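Local coordinates for putative uncharacterized protein (Staphylococcus aureus, PDB 3R2T), which is of unknown function but, as a superantigen-like protein of the staphylococcal/streptococcal toxin family, is probably secreted by the bacterium, at residues Ser135-Lys145 with Gln176-Glu184; Gly166-Phe174 with Lys188-Tyr197. All blocks are in the same frame, centred on the assembly; numbering follows the deposited sequence. Where two conformers were deposited one is given.

Interaction 1. Residues Ser135-Lys145 with Gln176-Glu184; sequences SVSGVTKKNVK and QKEEVSLKE
Asn-143 and Glu-178 grip each other's chains, and their exchange makes the polar end of this contact a worked example of how two domains can be joined without a shared sheet. The amide of Asn-143 lies stacked on the Glu-178 carboxylate, planes 13° apart. Asn-143 OD1 accepts from Glu-178 N at 2.9 Å, while its ND2 gives a nearly straight bond to Gln-176 O at 3.0 Å, with that oxygen in the amide plane. Glu-178 answers with both oxygens: OE1 takes Lys-145 N (2.9 Å) on its syn lone pair, and OE2 is met by Val-144 N (3.0 Å) from above the carboxylate plane.

The enclosed middle is tighter. Lys-177 bends at chi3 and chi4 so that NZ reaches Thr-140 OG1 at 2.9 Å and Glu-179 O at 2.7 Å; a salt bridge to Asp-119 adds to this hold on a buried ammonium. Beyond Ser-181, the N-cap of the following helix, whose OG accepts from Glu-184 N, Lys-183 lays CD against Gly-138 CA (3.5 Å).

Toward solvent the fit slackens. At this margin Glu-179 OE1 takes Lys-141 N at 2.7 Å, the ends of Lys-141 and Lys-145 lead away, and a water bridges Lys-142 O and Glu-178 OE2. Antiparallel strands 139-141 and 179-181 thus meet through side chains where OB-fold and beta-grasp domains join, the two-domain architecture of staphylococcal superantigens and relatives.

Interaction 2. Residues Gly166-Phe174 with Lys188-Tyr197; sequences GFSIDEFFF and KIRKLLIKKY
Glu-171 and Tyr-197 approach from opposite directions, and their meeting illustrates how one carboxylate can anchor a helix over a sheet. Carboxylate and phenol ring stand nearly perpendicular, 87° apart, with Glu-171 OE2 at the edge of the ring near its plane, where Tyr-197 OH donates to it over a very short 2.5 Å. The other oxygen, OE1, forms a salt bridge with Lys-196 NZ, modelled at an even shorter 2.4 Å, a distance doubtful in detail though the pairing is clear. A bend at chi2 (-71°) folds the Glu-171 chain so that its two oxygens serve two consecutive residues, Lys-196 and Tyr-197.

Apolar groups flank this polar centre. The rings of Phe-167 and Tyr-197 are near parallel, 29° between planes, but slid apart, with centroids separated by 5.6 Å; Phe-167 CE2 comes within 3.7 Å of Tyr-197 CE1. Ile-169 adds CD1 at the tyrosine's edge, 4.0 Å from CE1. Farther along, Phe-173 crosses Ile-189 at about a right angle and sets CZ 3.7 Å from its CG1, while Lys-188 CB and Leu-192 CD1 border the edge of the phenylalanine ring. Lys-188 carries its ammonium away, to Glu-73 and Glu-184.

Ile-189 and Tyr-197 also reach strand 241-248. A helix packed across one face of a mixed sheet, here reaching edge strand 167-171 through long side chains, is the hallmark of the beta-grasp fold.

How the interactions relate
From the N terminus, the chain first builds most of the OB-fold half and leaves it along strand 133-141, the first side of interaction 1. It then enters the beta-grasp half, running through strand 156-160 to 166-174, the first side of interaction 2. Segment 176-184 follows almost at once and turns back to the OB-fold, closing the longer loop; helix 182-197 carries on to 188-197 and closes the shorter one. The loops therefore cross, since the segments alternate. The contact centres lie 21 Å apart, joined by one helix: its start belongs to the domain interface, and its later turns are fixed to the edge of the beta-grasp sheet.

Interaction 1. Residues Ser135-Lys145 with Gln176-Glu184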
loop_
_atom_site.group_PDB
_atom_site.type_symbol
_atom_site.label_atom_id
_atom_site.label_comp_id
_atom_site.label_asym_id
_atom_site.label_seq_id
_atom_site.Cartn_x
_atom_site.Cartn_y
_atom_site.Cartn_z
ATOM N N SER A 135 -5.504 6.189 1.216
ATOM C CA SER A 135 -5.927 6.615 -0.105
ATOM C C SER A 135 -4.720 7.091 -0.913
ATOM O O SER A 135 -3.663 7.420 -0.338
ATOM C CB SER A 135 -6.965 7.732 0.010
ATOM O OG SER A 135 -7.499 8.089 -1.256
ATOM N N VAL A 136 -4.893 7.131 -2.239
ATOM C CA VAL A 136 -3.829 7.523 -3.165
ATOM C C VAL A 136 -4.010 8.884 -3.821
ATOM O O VAL A 136 -5.004 9.127 -4.476
ATOM C CB VAL A 136 -3.698 6.513 -4.316
ATOM C CG1 VAL A 136 -2.628 6.963 -5.297
ATOM C CG2 VAL A 136 -3.399 5.109 -3.773
ATOM N N SER A 137 -3.029 9.762 -3.636
ATOM C CA SER A 137 -3.013 11.083 -4.266
ATOM C C SER A 137 -4.342 11.852 -4.141
ATOM O O SER A 137 -4.899 11.939 -3.039
ATOM C CB SER A 137 -2.565 10.914 -5.705
ATOM O OG SER A 137 -1.310 10.256 -5.736
ATOM N N GLY A 138 -4.851 12.406 -5.241
ATOM C CA GLY A 138 -6.098 13.181 -5.201
ATOM C C GLY A 138 -5.933 14.522 -4.511
ATOM O O GLY A 138 -6.889 15.063 -3.972
ATOM N N VAL A 139 -4.718 15.066 -4.536
ATOM C CA VAL A 139 -4.419 16.329 -3.880
ATOM C C VAL A 139 -4.341 17.454 -4.887
ATOM O O VAL A 139 -3.742 17.286 -5.925
ATOM C CB VAL A 139 -3.055 16.264 -3.145
ATOM C CG1 VAL A 139 -2.803 17.574 -2.399
ATOM C CG2 VAL A 139 -2.991 15.066 -2.139
ATOM N N THR A 140 -4.931 18.603 -4.548
ATOM C CA THR A 140 -4.946 19.813 -5.389
ATOM C C THR A 140 -4.929 21.080 -4.523
ATOM O O THR A 140 -5.040 21.004 -3.289
ATOM C CB THR A 140 -6.280 19.905 -6.159
ATOM O OG1 THR A 140 -7.360 19.795 -5.221
ATOM C CG2 THR A 140 -6.430 18.797 -7.177
ATOM N N LYS A 141 -4.782 22.238 -5.171
ATOM C CA LYS A 141 -4.837 23.521 -4.478
ATOM C C LYS A 141 -6.298 23.888 -4.353
ATOM O O LYS A 141 -7.097 23.573 -5.233
ATOM C CB LYS A 141 -4.139 24.644 -5.253
ATOM C CG LYS A 141 -2.624 24.576 -5.340
ATOM C CD LYS A 141 -2.102 25.883 -5.945
ATOM C CE LYS A 141 -0.582 26.015 -5.874
ATOM N NZ LYS A 141 -0.171 27.411 -6.254
ATOM N N LYS A 142 -6.651 24.570 -3.270
ATOM C CA LYS A 142 -8.041 24.992 -3.059
ATOM C C LYS A 142 -8.408 26.162 -3.974
ATOM O O LYS A 142 -7.543 26.801 -4.582
ATOM C CB LYS A 142 -8.294 25.380 -1.597
ATOM C CG LYS A 142 -7.566 26.629 -1.089
ATOM C CD LYS A 142 -7.862 26.815 0.421
ATOM C CE LYS A 142 -7.276 28.085 1.019
ATOM N NZ LYS A 142 -7.969 29.314 0.579
ATOM N N ASN A 143 -9.706 26.414 -4.083
ATOM C CA ASN A 143 -10.205 27.512 -4.889
ATOM C C ASN A 143 -9.749 28.868 -4.403
ATOM O O ASN A 143 -9.729 29.125 -3.209
ATOM C CB ASN A 143 -11.726 27.522 -4.882
ATOM C CG ASN A 143 -12.308 26.445 -5.742
ATOM O OD1 ASN A 143 -11.586 25.706 -6.403
ATOM N ND2 ASN A 143 -13.628 26.361 -5.760
ATOM N N VAL A 144 -9.401 29.724 -5.349
ATOM C CA VAL A 144 -8.999 31.098 -5.066
ATOM C C VAL A 144 -10.249 31.980 -5.073
ATOM O O VAL A 144 -10.333 32.955 -4.318
ATOM C CB VAL A 144 -8.020 31.614 -6.141
ATOM C CG1 VAL A 144 -7.890 33.142 -6.092
ATOM C CG2 VAL A 144 -6.666 30.917 -6.008
ATOM N N LYS A 145 -11.205 31.656 -5.950
ATOM C CA LYS A 145 -12.450 32.421 -6.060
ATOM C C LYS A 145 -13.587 31.739 -5.323
ATOM O O LYS A 145 -13.440 30.633 -4.830
ATOM C CB LYS A 145 -12.812 32.657 -7.528
ATOM C CG LYS A 145 -11.824 33.570 -8.210
ATOM C CD LYS A 145 -12.068 33.757 -9.700
ATOM C CE LYS A 145 -11.035 34.755 -10.269
ATOM N NZ LYS A 145 -11.196 34.999 -11.737
ATOM N N GLN A 176 -16.977 21.646 -8.817
ATOM C CA GLN A 176 -16.856 22.727 -7.835
ATOM C C GLN A 176 -15.460 23.377 -7.738
ATOM O O GLN A 176 -15.335 24.566 -7.409
ATOM C CB GLN A 176 -17.339 22.257 -6.444
ATOM C CG GLN A 176 -17.308 20.711 -6.094
ATOM C CD GLN A 176 -16.010 19.940 -6.404
ATOM O OE1 GLN A 176 -15.477 19.991 -7.534
ATOM N NE2 GLN A 176 -15.537 19.155 -5.416
ATOM N N LYS A 177 -14.427 22.616 -8.063
ATOM C CA LYS A 177 -13.060 23.085 -7.950
ATOM C C LYS A 177 -12.436 23.629 -9.239
ATOM O O LYS A 177 -12.689 23.109 -10.318
ATOM C CB LYS A 177 -12.194 21.929 -7.456
ATOM C CG LYS A 177 -12.602 21.380 -6.089
ATOM C CD LYS A 177 -11.778 20.114 -5.764
ATOM C CE LYS A 177 -10.431 20.399 -5.168
ATOM N NZ LYS A 177 -9.636 21.535 -5.680
ATOM N N GLU A 178 -11.603 24.657 -9.089
ATOM C CA GLU A 178 -10.860 25.275 -10.204
ATOM C C GLU A 178 -9.807 24.288 -10.695
ATOM O O GLU A 178 -9.543 24.155 -11.910
ATOM C CB GLU A 178 -10.171 26.541 -9.725
ATOM C CG GLU A 178 -11.165 27.582 -9.230
ATOM C CD GLU A 178 -10.540 28.709 -8.416
ATOM O OE1 GLU A 178 -11.314 29.591 -7.984
ATOM O OE2 GLU A 178 -9.304 28.709 -8.191
ATOM N N GLU A 179 -9.210 23.594 -9.731
ATOM C CA GLU A 179 -8.220 22.578 -10.008
ATOM C C GLU A 179 -8.813 21.269 -9.468
ATOM O O GLU A 179 -9.060 21.143 -8.270
ATOM C CB GLU A 179 -6.906 22.924 -9.306
ATOM C CG GLU A 179 -5.768 21.946 -9.637
ATOM C CD GLU A 179 -4.432 22.274 -8.932
ATOM O OE1 GLU A 179 -4.240 21.839 -7.770
ATOM O OE2 GLU A 179 -3.564 22.916 -9.582
ATOM N N VAL A 180 -9.028 20.302 -10.344
ATOM C CA VAL A 180 -9.619 19.046 -9.959
ATOM C C VAL A 180 -8.734 17.856 -10.397
ATOM O O VAL A 180 -8.195 17.834 -11.506
ATOM C CB VAL A 180 -11.030 18.941 -10.566
ATOM C CG1 VAL A 180 -10.945 18.817 -12.048
ATOM C CG2 VAL A 180 -11.823 17.777 -9.960
ATOM N N SER A 181 -8.569 16.873 -9.510
ATOM C CA SER A 181 -7.746 15.706 -9.825
ATOM C C SER A 181 -8.516 14.791 -10.759
ATOM O O SER A 181 -9.733 14.756 -10.732
ATOM C CB SER A 181 -7.362 14.936 -8.544
ATOM O OG SER A 181 -8.508 14.340 -7.910
ATOM N N LEU A 182 -7.788 14.053 -11.593
ATOM C CA LEU A 182 -8.382 13.105 -12.491
ATOM C C LEU A 182 -9.038 12.001 -11.650
ATOM O O LEU A 182 -10.015 11.412 -12.055
ATOM C CB LEU A 182 -7.301 12.510 -13.362
ATOM C CG LEU A 182 -7.679 11.553 -14.477
ATOM C CD1 LEU A 182 -8.565 12.279 -15.525
ATOM C CD2 LEU A 182 -6.383 10.979 -15.113
ATOM N N LYS A 183 -8.463 11.744 -10.479
ATOM C CA LYS A 183 -8.981 10.776 -9.542
ATOM C C LYS A 183 -10.426 11.105 -9.202
ATOM O O LYS A 183 -11.314 10.224 -9.273
ATOM C CB LYS A 183 -8.123 10.795 -8.273
ATOM C CG LYS A 183 -8.611 9.919 -7.140
ATOM C CD LYS A 183 -7.845 10.218 -5.875
ATOM C CE LYS A 183 -8.256 9.283 -4.752
ATOM N NZ LYS A 183 -7.825 7.900 -5.093
ATOM N N GLU A 184 -10.672 12.372 -8.841
ATOM C CA GLU A 184 -12.035 12.807 -8.459
ATOM C C GLU A 184 -13.021 12.706 -9.632
ATOM O O GLU A 184 -14.128 12.206 -9.468
ATOM C CB GLU A 184 -12.029 14.218 -7.814
ATOM C CG GLU A 184 -13.418 14.804 -7.590
ATOM C CD GLU A 184 -13.459 16.054 -6.698
ATOM O OE1 GLU A 184 -12.395 16.567 -6.244
ATOM O OE2 GLU A 184 -14.593 16.523 -6.446
HETATM O O HOH W 1 -7.430 6.022 -3.108
HETATM O O HOH W 2 -9.349 24.026 -6.788
HETATM O O HOH W 3 -7.300 26.858 -7.436
#

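Interaction 2. Residues Gly166-Phe174 with Lys188-Tyr197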
loop_
_atom_site.group_PDB
_atom_site.type_symbol
_atom_site.label_atom_id
_atom_site.label_comp_id
_atom_site.label_asym_id
_atom_site.label_seq_id
_atom_site.Cartn_x
_atom_site.Cartn_y
_atom_site.Cartn_z
ATOM N N GLY A 166 -29.091 1.352 -28.597
ATOM C CA GLY A 166 -28.163 2.440 -28.345
ATOM C C GLY A 166 -28.847 3.659 -27.779
ATOM O O GLY A 166 -30.055 3.687 -27.635
ATOM N N PHE A 167 -28.055 4.666 -27.439
ATOM C CA PHE A 167 -28.577 5.904 -26.898
ATOM C C PHE A 167 -27.525 6.987 -26.814
ATOM O O PHE A 167 -26.336 6.731 -26.879
ATOM C CB PHE A 167 -29.218 5.710 -25.508
ATOM C CG PHE A 167 -28.303 5.096 -24.467
ATOM C CD1 PHE A 167 -28.483 3.777 -24.058
ATOM C CD2 PHE A 167 -27.281 5.833 -23.888
ATOM C CE1 PHE A 167 -27.663 3.202 -23.090
ATOM C CE2 PHE A 167 -26.446 5.266 -22.924
ATOM C CZ PHE A 167 -26.640 3.941 -22.528
ATOM N N SER A 168 -28.004 8.204 -26.649
ATOM C CA SER A 168 -27.174 9.382 -26.507
ATOM C C SER A 168 -27.906 10.296 -25.526
ATOM O O SER A 168 -28.948 10.851 -25.870
ATOM C CB SER A 168 -26.987 10.070 -27.847
ATOM O OG SER A 168 -26.223 11.235 -27.654
ATOM N N ILE A 169 -27.354 10.426 -24.315
ATOM C CA ILE A 169 -27.975 11.183 -23.223
ATOM C C ILE A 169 -27.077 12.252 -22.573
ATOM O O ILE A 169 -25.959 11.955 -22.135
ATOM C CB ILE A 169 -28.445 10.191 -22.099
ATOM C CG1 ILE A 169 -29.325 9.077 -22.702
ATOM C CG2 ILE A 169 -29.180 10.928 -20.966
ATOM C CD1 ILE A 169 -30.023 8.142 -21.661
ATOM N N ASP A 170 -27.583 13.489 -22.505
ATOM C CA ASP A 170 -26.870 14.596 -21.854
ATOM C C ASP A 170 -27.125 14.514 -20.380
ATOM O O ASP A 170 -28.267 14.566 -19.958
ATOM C CB ASP A 170 -27.365 15.960 -22.323
ATOM C CG ASP A 170 -26.979 16.259 -23.732
ATOM O OD1 ASP A 170 -26.187 15.476 -24.293
ATOM O OD2 ASP A 170 -27.452 17.286 -24.278
ATOM N N GLU A 171 -26.062 14.373 -19.599
ATOM C CA GLU A 171 -26.177 14.290 -18.151
ATOM C C GLU A 171 -25.643 15.561 -17.544
ATOM O O GLU A 171 -24.626 16.092 -18.001
ATOM C CB GLU A 171 -25.366 13.099 -17.614
ATOM C CG GLU A 171 -25.944 11.716 -17.917
ATOM C CD GLU A 171 -27.218 11.396 -17.112
ATOM O OE1 GLU A 171 -27.493 12.070 -16.090
ATOM O OE2 GLU A 171 -27.942 10.455 -17.496
ATOM N N PHE A 172 -26.326 16.070 -16.525
ATOM C CA PHE A 172 -25.840 17.262 -15.822
ATOM C C PHE A 172 -24.622 16.842 -15.001
ATOM O O PHE A 172 -24.636 15.784 -14.377
ATOM C CB PHE A 172 -26.909 17.852 -14.894
ATOM C CG PHE A 172 -26.421 19.036 -14.117
ATOM C CD1 PHE A 172 -26.315 20.281 -14.729
ATOM C CD2 PHE A 172 -26.046 18.908 -12.782
ATOM C CE1 PHE A 172 -25.852 21.384 -14.028
ATOM C CE2 PHE A 172 -25.577 20.010 -12.066
ATOM C CZ PHE A 172 -25.481 21.250 -12.690
ATOM N N PHE A 173 -23.564 17.642 -15.022
ATOM C CA PHE A 173 -22.366 17.343 -14.251
ATOM C C PHE A 173 -21.800 18.685 -13.843
ATOM O O PHE A 173 -21.824 19.631 -14.624
ATOM C CB PHE A 173 -21.353 16.574 -15.099
ATOM C CG PHE A 173 -20.247 15.931 -14.304
ATOM C CD1 PHE A 173 -18.963 16.453 -14.305
ATOM C CD2 PHE A 173 -20.502 14.788 -13.548
ATOM C CE1 PHE A 173 -17.952 15.839 -13.574
ATOM C CE2 PHE A 173 -19.503 14.170 -12.809
ATOM C CZ PHE A 173 -18.241 14.680 -12.812
ATOM N N PHE A 174 -21.327 18.796 -12.617
ATOM C CA PHE A 174 -20.765 20.051 -12.169
ATOM C C PHE A 174 -19.470 19.776 -11.434
ATOM O O PHE A 174 -19.314 18.753 -10.757
ATOM C CB PHE A 174 -21.742 20.818 -11.268
ATOM C CG PHE A 174 -21.810 20.294 -9.865
ATOM C CD1 PHE A 174 -21.264 21.025 -8.813
ATOM C CD2 PHE A 174 -22.387 19.065 -9.595
ATOM C CE1 PHE A 174 -21.310 20.546 -7.509
ATOM C CE2 PHE A 174 -22.431 18.577 -8.295
ATOM C CZ PHE A 174 -21.893 19.323 -7.249
ATOM N N LYS A 188 -16.208 10.090 -9.589
ATOM C CA LYS A 188 -17.566 10.660 -9.645
ATOM C C LYS A 188 -18.275 10.272 -10.928
ATOM O O LYS A 188 -19.478 10.035 -10.940
ATOM C CB LYS A 188 -17.522 12.194 -9.526
ATOM C CG LYS A 188 -17.319 12.758 -8.102
ATOM C CD LYS A 188 -17.162 14.287 -8.183
ATOM C CE LYS A 188 -17.537 14.984 -6.869
ATOM N NZ LYS A 188 -16.837 14.481 -5.671
ATOM N N ILE A 189 -17.541 10.233 -12.030
ATOM C CA ILE A 189 -18.180 9.861 -13.259
ATOM C C ILE A 189 -18.606 8.394 -13.150
ATOM O O ILE A 189 -19.755 8.091 -13.377
ATOM C CB ILE A 189 -17.330 10.146 -14.467
ATOM C CG1 ILE A 189 -17.219 11.650 -14.662
ATOM C CG2 ILE A 189 -17.966 9.552 -15.707
ATOM C CD1 ILE A 189 -16.160 12.066 -15.712
ATOM N N ARG A 190 -17.725 7.493 -12.733
ATOM C CA ARG A 190 -18.134 6.068 -12.638
ATOM C C ARG A 190 -19.263 5.825 -11.657
ATOM O O ARG A 190 -20.112 4.961 -11.893
ATOM C CB ARG A 190 -16.969 5.138 -12.291
ATOM C CG ARG A 190 -15.832 5.225 -13.305
ATOM C CD ARG A 190 -14.916 4.051 -13.220
ATOM N NE ARG A 190 -13.560 4.370 -13.659
ATOM C CZ ARG A 190 -12.665 3.463 -14.022
ATOM N NH1 ARG A 190 -11.432 3.834 -14.381
ATOM N NH2 ARG A 190 -12.997 2.181 -14.044
ATOM N N LYS A 191 -19.249 6.564 -10.545
ATOM C CA LYS A 191 -20.298 6.483 -9.531
ATOM C C LYS A 191 -21.636 6.764 -10.205
ATOM O O LYS A 191 -22.620 6.061 -10.000
ATOM C CB LYS A 191 -20.024 7.527 -8.438
ATOM C CG LYS A 191 -21.119 7.716 -7.362
ATOM C CD LYS A 191 -20.626 8.739 -6.317
ATOM C CE LYS A 191 -21.637 9.042 -5.206
ATOM N NZ LYS A 191 -22.814 9.826 -5.663
ATOM N N LEU A 192 -21.648 7.800 -11.035
ATOM C CA LEU A 192 -22.851 8.192 -11.743
ATOM C C LEU A 192 -23.252 7.118 -12.752
ATOM O O LEU A 192 -24.428 6.810 -12.882
ATOM C CB LEU A 192 -22.649 9.536 -12.406
ATOM C CG LEU A 192 -23.848 10.170 -13.099
ATOM C CD1 LEU A 192 -23.627 11.673 -13.188
ATOM C CD2 LEU A 192 -24.108 9.533 -14.449
ATOM N N LEU A 193 -22.274 6.524 -13.430
ATOM C CA LEU A 193 -22.558 5.486 -14.433
ATOM C C LEU A 193 -23.111 4.227 -13.795
ATOM O O LEU A 193 -23.946 3.533 -14.384
ATOM C CB LEU A 193 -21.297 5.150 -15.218
ATOM C CG LEU A 193 -20.729 6.315 -16.028
ATOM C CD1 LEU A 193 -19.398 5.922 -16.656
ATOM C CD2 LEU A 193 -21.746 6.782 -17.059
ATOM N N ILE A 194 -22.648 3.917 -12.586
ATOM C CA ILE A 194 -23.146 2.723 -11.907
ATOM C C ILE A 194 -24.590 2.916 -11.496
ATOM O O ILE A 194 -25.441 2.053 -11.719
ATOM C CB ILE A 194 -22.335 2.383 -10.643
ATOM C CG1 ILE A 194 -20.923 1.919 -11.024
ATOM C CG2 ILE A 194 -23.066 1.263 -9.811
ATOM C CD1 ILE A 194 -19.965 1.744 -9.852
ATOM N N LYS A 195 -24.888 4.063 -10.899
ATOM C CA LYS A 195 -26.243 4.314 -10.409
ATOM C C LYS A 195 -27.277 4.556 -11.516
ATOM O O LYS A 195 -28.403 4.086 -11.406
ATOM C CB LYS A 195 -26.231 5.447 -9.367
ATOM C CG LYS A 195 -25.962 6.828 -9.901
ATOM C CD LYS A 195 -25.390 7.740 -8.804
ATOM C CE LYS A 195 -25.069 9.155 -9.335
ATOM N NZ LYS A 195 -24.008 9.838 -8.531
ATOM N N LYS A 196 -26.900 5.255 -12.586
ATOM C CA LYS A 196 -27.848 5.528 -13.682
ATOM C C LYS A 196 -27.782 4.672 -14.951
ATOM O O LYS A 196 -28.753 4.639 -15.703
ATOM C CB LYS A 196 -27.692 6.981 -14.093
ATOM C CG LYS A 196 -27.821 7.917 -12.915
ATOM C CD LYS A 196 -27.686 9.383 -13.278
ATOM C CE LYS A 196 -28.828 9.865 -14.135
ATOM N NZ LYS A 196 -28.821 11.353 -14.235
ATOM N N TYR A 197 -26.652 4.011 -15.205
ATOM C CA TYR A 197 -26.492 3.183 -16.409
ATOM C C TYR A 197 -26.117 1.729 -16.095
ATOM O O TYR A 197 -25.740 0.978 -16.976
ATOM C CB TYR A 197 -25.462 3.824 -17.340
ATOM C CG TYR A 197 -25.922 5.168 -17.845
ATOM C CD1 TYR A 197 -26.690 5.265 -18.988
ATOM C CD2 TYR A 197 -25.636 6.331 -17.149
ATOM C CE1 TYR A 197 -27.139 6.481 -19.446
ATOM C CE2 TYR A 197 -26.086 7.564 -17.594
ATOM C CZ TYR A 197 -26.835 7.631 -18.751
ATOM O OH TYR A 197 -27.292 8.839 -19.222
#